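Local coordinates for ParB domain protein nuclease (Sulfolobus solfataricus, PDB 5K5D) that probably takes part in archaeal DNA segregation as a ParB-like protein and may also act as a nuclease, at residues 64-69 and 75-80; 36-41 and 102-107. The protein carries 4 engineered substitutions. All blocks are in the same frame, centred on the assembly; numbering follows the deposited sequence.

Interaction 1: residues 64-69 and 75-80; sequences TRLDIM and KEVKIL
No ring, amide, carboxylate or guanidinium takes part where Met69 and Leu66 of helix 63-71 meet Val77 of strand 76-82, and there is no face or edge to cover: the touching groups are apolar side-chain ends. Met69, present as selenomethionine, carries most of the helix's share of the contact. Its CB points toward the strand, and the bend at the last torsion (chi3 -68°) swings the terminal methyl out of line with the rest of the chain, so that CE lies 3.5 Å from Val77 CG2. The same methyl reaches Val77 CB at 4.0 Å, while Met69 SE stands 4.1 Å from Val77 CG2. The two side chains cross at roughly a right angle, the selenoether end running across the valine. Val77 offers its two branches to different partners. CG2, anti to the backbone N, takes the Met69 methyl; CG1 sits in the crowded position between N and the carbonyl carbon (chi1 43°) and approaches Leu66 CD1 more loosely, at 4.4 Å. Leu66 does not aim its CB at the strand, but CD1, the branch turned off the line of the chain at chi2, still comes up to the valine.

The contact lays helix 63-71 on one face of the mixed sheet of the ParB-like N-terminal domain. Leu51, on the neighbouring strand 51-53, touches Leu66, Met69 and Val77 alike and continues the apolar layer; Leu42 of helix 37-45 also packs on Met69. The backbone of strand 76-82 is meanwhile engaged by the sheet, Val77 bonding to Val14 and Lys78 to Leu51.

With no hydrogen bond or charge pair between the two segments, helix and strand are held together here by buried contacts, mostly between methyl groups, whose strength depends on fit rather than on direction.

Interaction 2: residues 36-41 and 102-107; sequences EDLEKS and GVRRQL
Helix 37-45 of the ParB-like N-terminal domain meets the loop between helices 90-99 and 109-128 where Leu38 reaches toward Gln106 and Arg104. A single methyl does the touching: Leu38 CD1 lies 3.9 Å from Gln106 OE1 and 4.3 Å from Arg104 NH1, its side chain crossing that of Gln106 at a slant. The bend of Gln106 at chi2 (107°) helps bring OE1 within reach of both.

Within the loop, the two polar side chains are tied to each other. Arg104 NH1 donates to Gln106 OE1 at 2.9 Å with a somewhat bent N-H...O angle of 145°. The oxygen lies near the guanidinium plane, but the donor stands 63° out of the amide's carbonyl plane. One face of the guanidinium is covered by Leu107 CD1, 3.3 Å above the plane and displaced toward the rim. Arg104 NH2 binds a citrate, probably from the crystallisation liquor. Replacing Gln106 by an alanine would probably deprive Arg104 NH1 of this acceptor and Leu38 CD1 of its nearest neighbour in the loop, and leave the guanidinium with one tie fewer against turning.

Across the contact nothing is hydrogen-bonded: a leucine methyl is in van der Waals contact with a polar pair whose arginine also bonds citrate.

In the fold
Interactions 1 and 2 have their centres 15 Å apart, and helix 63-71 and helix 37-45 join them directly. Ile68 CD1 packs on Leu38 CD2 at 3.5 Å, and Arg65 CG lies 4.0 Å from Leu38 CG. Leu38 thus faces helix 63-71 as well as the loop at 102-107, while Leu66 and Met69 of that same helix make contact with the sheet. In sequence, both segments of interaction 1 fall between the two segments of interaction 2. Bound citrate draws on both: Thr64 OG1 and Arg65 N near the start of helix 63-71 and Arg104 NH2 all hydrogen-bond to citrate, which is consistent with a pocket suited to anions.

Interaction 1: residues 64-69 and 75-80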
# COMPACT_ATOMS: atom_id res chain seq x y z
N THR B 64 -8.86 -9.17 11.48
CA THR B 64 -10.05 -8.62 12.11
C THR B 64 -11.11 -9.71 12.25
O THR B 64 -11.61 -9.96 13.35
CB THR B 64 -10.60 -7.40 11.33
OG1 THR B 64 -9.62 -6.35 11.36
CG2 THR B 64 -11.89 -6.89 11.96
N ARG B 65 -11.43 -10.38 11.15
CA ARG B 65 -12.39 -11.48 11.16
C ARG B 65 -12.09 -12.51 12.25
O ARG B 65 -13.00 -12.94 12.95
CB ARG B 65 -12.43 -12.16 9.79
CG ARG B 65 -13.05 -11.30 8.70
CD ARG B 65 -12.97 -11.99 7.34
NE ARG B 65 -11.61 -11.98 6.81
CZ ARG B 65 -11.26 -12.52 5.65
NH1 ARG B 65 -12.17 -13.12 4.89
NH2 ARG B 65 -10.00 -12.47 5.24
N LEU B 66 -10.83 -12.90 12.38
CA LEU B 66 -10.46 -13.86 13.41
C LEU B 66 -10.74 -13.29 14.80
O LEU B 66 -11.23 -13.99 15.69
CB LEU B 66 -8.99 -14.26 13.30
CG LEU B 66 -8.55 -15.25 14.38
CD1 LEU B 66 -9.31 -16.57 14.24
CD2 LEU B 66 -7.05 -15.50 14.36
N ASP B 67 -10.41 -12.01 14.99
CA ASP B 67 -10.61 -11.36 16.28
C ASP B 67 -12.09 -11.32 16.66
O ASP B 67 -12.46 -11.59 17.80
CB ASP B 67 -10.02 -9.95 16.26
CG ASP B 67 -10.16 -9.25 17.60
OD1 ASP B 67 -9.33 -9.51 18.50
OD2 ASP B 67 -11.10 -8.44 17.76
N ILE B 68 -12.93 -10.98 15.69
CA ILE B 68 -14.37 -10.96 15.89
C ILE B 68 -14.89 -12.34 16.28
O ILE B 68 -15.64 -12.48 17.25
CB ILE B 68 -15.09 -10.48 14.62
CG1 ILE B 68 -14.58 -9.08 14.24
CG2 ILE B 68 -16.60 -10.49 14.82
CD1 ILE B 68 -15.13 -8.56 12.93
N MSE B 69 -14.47 -13.36 15.54
CA MSE B 69 -14.93 -14.73 15.79
C MSE B 69 -14.49 -15.24 17.15
O MSE B 69 -15.20 -16.01 17.80
CB MSE B 69 -14.42 -15.66 14.69
CG MSE B 69 -15.04 -15.42 13.33
SE MSE B 69 -14.49 -16.80 12.07
CE MSE B 69 -12.61 -16.32 11.92
N LYS B 75 -15.41 -21.51 17.94
CA LYS B 75 -14.45 -22.47 18.46
C LYS B 75 -13.54 -23.02 17.36
O LYS B 75 -12.48 -23.57 17.64
CB LYS B 75 -15.16 -23.62 19.18
CG LYS B 75 -15.95 -23.18 20.41
CD LYS B 75 -15.06 -22.46 21.41
CE LYS B 75 -15.88 -21.88 22.56
NZ LYS B 75 -15.02 -21.14 23.53
N GLU B 76 -13.98 -22.88 16.12
CA GLU B 76 -13.19 -23.37 14.99
C GLU B 76 -13.48 -22.56 13.73
O GLU B 76 -14.59 -22.07 13.52
CB GLU B 76 -13.43 -24.86 14.75
CG GLU B 76 -14.83 -25.24 14.30
CD GLU B 76 -15.00 -26.74 14.13
OE1 GLU B 76 -14.34 -27.50 14.87
OE2 GLU B 76 -15.78 -27.16 13.25
N VAL B 77 -12.46 -22.41 12.90
CA VAL B 77 -12.57 -21.54 11.74
C VAL B 77 -12.12 -22.23 10.45
O VAL B 77 -11.11 -22.92 10.42
CB VAL B 77 -11.79 -20.21 11.96
CG1 VAL B 77 -10.44 -20.48 12.61
CG2 VAL B 77 -11.64 -19.45 10.66
N LYS B 78 -12.92 -22.05 9.41
CA LYS B 78 -12.60 -22.56 8.08
C LYS B 78 -11.45 -21.73 7.51
O LYS B 78 -11.48 -20.50 7.57
CB LYS B 78 -13.82 -22.46 7.17
CG LYS B 78 -15.06 -23.17 7.71
CD LYS B 78 -16.36 -22.41 7.41
CE LYS B 78 -16.70 -22.40 5.93
NZ LYS B 78 -15.79 -21.52 5.14
N ILE B 79 -10.44 -22.40 6.97
CA ILE B 79 -9.31 -21.69 6.38
C ILE B 79 -8.89 -22.26 5.02
O ILE B 79 -9.29 -23.37 4.63
CB ILE B 79 -8.08 -21.69 7.31
CG1 ILE B 79 -7.51 -23.11 7.47
CG2 ILE B 79 -8.43 -21.09 8.66
CD1 ILE B 79 -6.21 -23.16 8.27
N LEU B 80 -8.09 -21.49 4.31
CA LEU B 80 -7.38 -21.99 3.15
C LEU B 80 -5.90 -22.10 3.52
O LEU B 80 -5.20 -21.09 3.61
CB LEU B 80 -7.56 -21.06 1.94
CG LEU B 80 -9.00 -20.85 1.46
CD1 LEU B 80 -9.02 -20.03 0.17
CD2 LEU B 80 -9.70 -22.17 1.26

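Interaction 2: residues 36-41 and 102-107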
# COMPACT_ATOMS: atom_id res chain seq x y z
N GLU B 36 -17.56 -3.45 11.73
CA GLU B 36 -18.97 -3.75 11.97
C GLU B 36 -19.58 -4.46 10.77
O GLU B 36 -20.49 -5.28 10.90
CB GLU B 36 -19.75 -2.47 12.30
CG GLU B 36 -19.28 -1.78 13.57
CD GLU B 36 -19.99 -0.46 13.83
OE1 GLU B 36 -21.05 -0.22 13.21
OE2 GLU B 36 -19.49 0.33 14.65
N ASP B 37 -19.04 -4.17 9.59
CA ASP B 37 -19.48 -4.82 8.36
C ASP B 37 -19.32 -6.34 8.44
O ASP B 37 -20.31 -7.07 8.43
CB ASP B 37 -18.73 -4.26 7.15
CG ASP B 37 -18.84 -2.74 7.05
OD1 ASP B 37 -18.63 -2.06 8.07
OD2 ASP B 37 -19.14 -2.24 5.94
N LEU B 38 -18.08 -6.81 8.53
CA LEU B 38 -17.86 -8.26 8.64
C LEU B 38 -18.03 -8.76 10.07
O LEU B 38 -17.59 -9.85 10.42
CB LEU B 38 -16.50 -8.69 8.06
CG LEU B 38 -15.19 -7.96 8.35
CD1 LEU B 38 -14.85 -6.96 7.25
CD2 LEU B 38 -15.19 -7.30 9.72
N GLU B 39 -18.70 -7.95 10.89
CA GLU B 39 -19.03 -8.34 12.26
C GLU B 39 -20.43 -8.94 12.28
O GLU B 39 -20.70 -9.90 13.00
CB GLU B 39 -18.97 -7.12 13.17
CG GLU B 39 -18.75 -7.44 14.64
CD GLU B 39 -18.48 -6.19 15.46
OE1 GLU B 39 -17.35 -6.04 15.97
OE2 GLU B 39 -19.41 -5.36 15.61
N LYS B 40 -21.33 -8.38 11.47
CA LYS B 40 -22.69 -8.89 11.36
C LYS B 40 -22.73 -10.06 10.40
O LYS B 40 -23.53 -10.98 10.57
CB LYS B 40 -23.66 -7.80 10.91
CG LYS B 40 -23.52 -7.42 9.45
CD LYS B 40 -24.87 -7.50 8.75
CE LYS B 40 -25.86 -6.51 9.33
NZ LYS B 40 -27.14 -6.50 8.57
N SER B 41 -21.88 -10.02 9.38
CA SER B 41 -21.75 -11.12 8.44
C SER B 41 -21.51 -12.41 9.20
O SER B 41 -22.19 -13.41 9.00
CB SER B 41 -20.59 -10.87 7.48
OG SER B 41 -20.64 -9.56 6.94
N GLY B 102 -6.63 -5.44 -2.18
CA GLY B 102 -6.52 -4.37 -3.15
C GLY B 102 -7.81 -4.01 -3.87
O GLY B 102 -8.04 -2.84 -4.18
N VAL B 103 -8.65 -5.01 -4.13
CA VAL B 103 -9.92 -4.79 -4.82
C VAL B 103 -11.05 -4.45 -3.84
O VAL B 103 -12.11 -3.98 -4.24
CB VAL B 103 -10.32 -6.03 -5.65
CG1 VAL B 103 -11.72 -5.87 -6.23
CG2 VAL B 103 -9.32 -6.28 -6.76
N ARG B 104 -10.80 -4.69 -2.55
CA ARG B 104 -11.82 -4.53 -1.52
C ARG B 104 -12.47 -3.13 -1.51
O ARG B 104 -11.78 -2.12 -1.60
CB ARG B 104 -11.24 -4.86 -0.14
CG ARG B 104 -12.27 -5.26 0.90
CD ARG B 104 -11.72 -6.31 1.84
NE ARG B 104 -10.62 -5.80 2.65
CZ ARG B 104 -10.75 -5.39 3.91
NH1 ARG B 104 -11.93 -5.43 4.50
NH2 ARG B 104 -9.69 -4.94 4.57
N ARG B 105 -13.79 -3.10 -1.40
CA ARG B 105 -14.54 -1.85 -1.46
C ARG B 105 -14.56 -1.11 -0.13
O ARG B 105 -14.68 0.11 -0.09
CB ARG B 105 -15.96 -2.10 -1.96
CG ARG B 105 -16.73 -3.11 -1.12
CD ARG B 105 -17.78 -3.83 -1.95
NE ARG B 105 -17.25 -4.27 -3.24
CZ ARG B 105 -16.34 -5.23 -3.39
NH1 ARG B 105 -15.83 -5.84 -2.33
NH2 ARG B 105 -15.92 -5.56 -4.61
N GLN B 106 -14.46 -1.85 0.97
CA GLN B 106 -14.44 -1.23 2.29
C GLN B 106 -13.23 -0.30 2.44
O GLN B 106 -13.16 0.48 3.39
CB GLN B 106 -14.42 -2.29 3.39
CG GLN B 106 -15.56 -3.29 3.33
CD GLN B 106 -15.09 -4.66 2.86
OE1 GLN B 106 -14.72 -5.51 3.67
NE2 GLN B 106 -15.12 -4.87 1.55
N LEU B 107 -12.30 -0.38 1.49
CA LEU B 107 -11.10 0.46 1.53
C LEU B 107 -11.16 1.60 0.52
O LEU B 107 -11.34 1.36 -0.68
CB LEU B 107 -9.84 -0.39 1.30
CG LEU B 107 -9.28 -1.21 2.46
CD1 LEU B 107 -10.38 -1.95 3.20
CD2 LEU B 107 -8.21 -2.17 1.97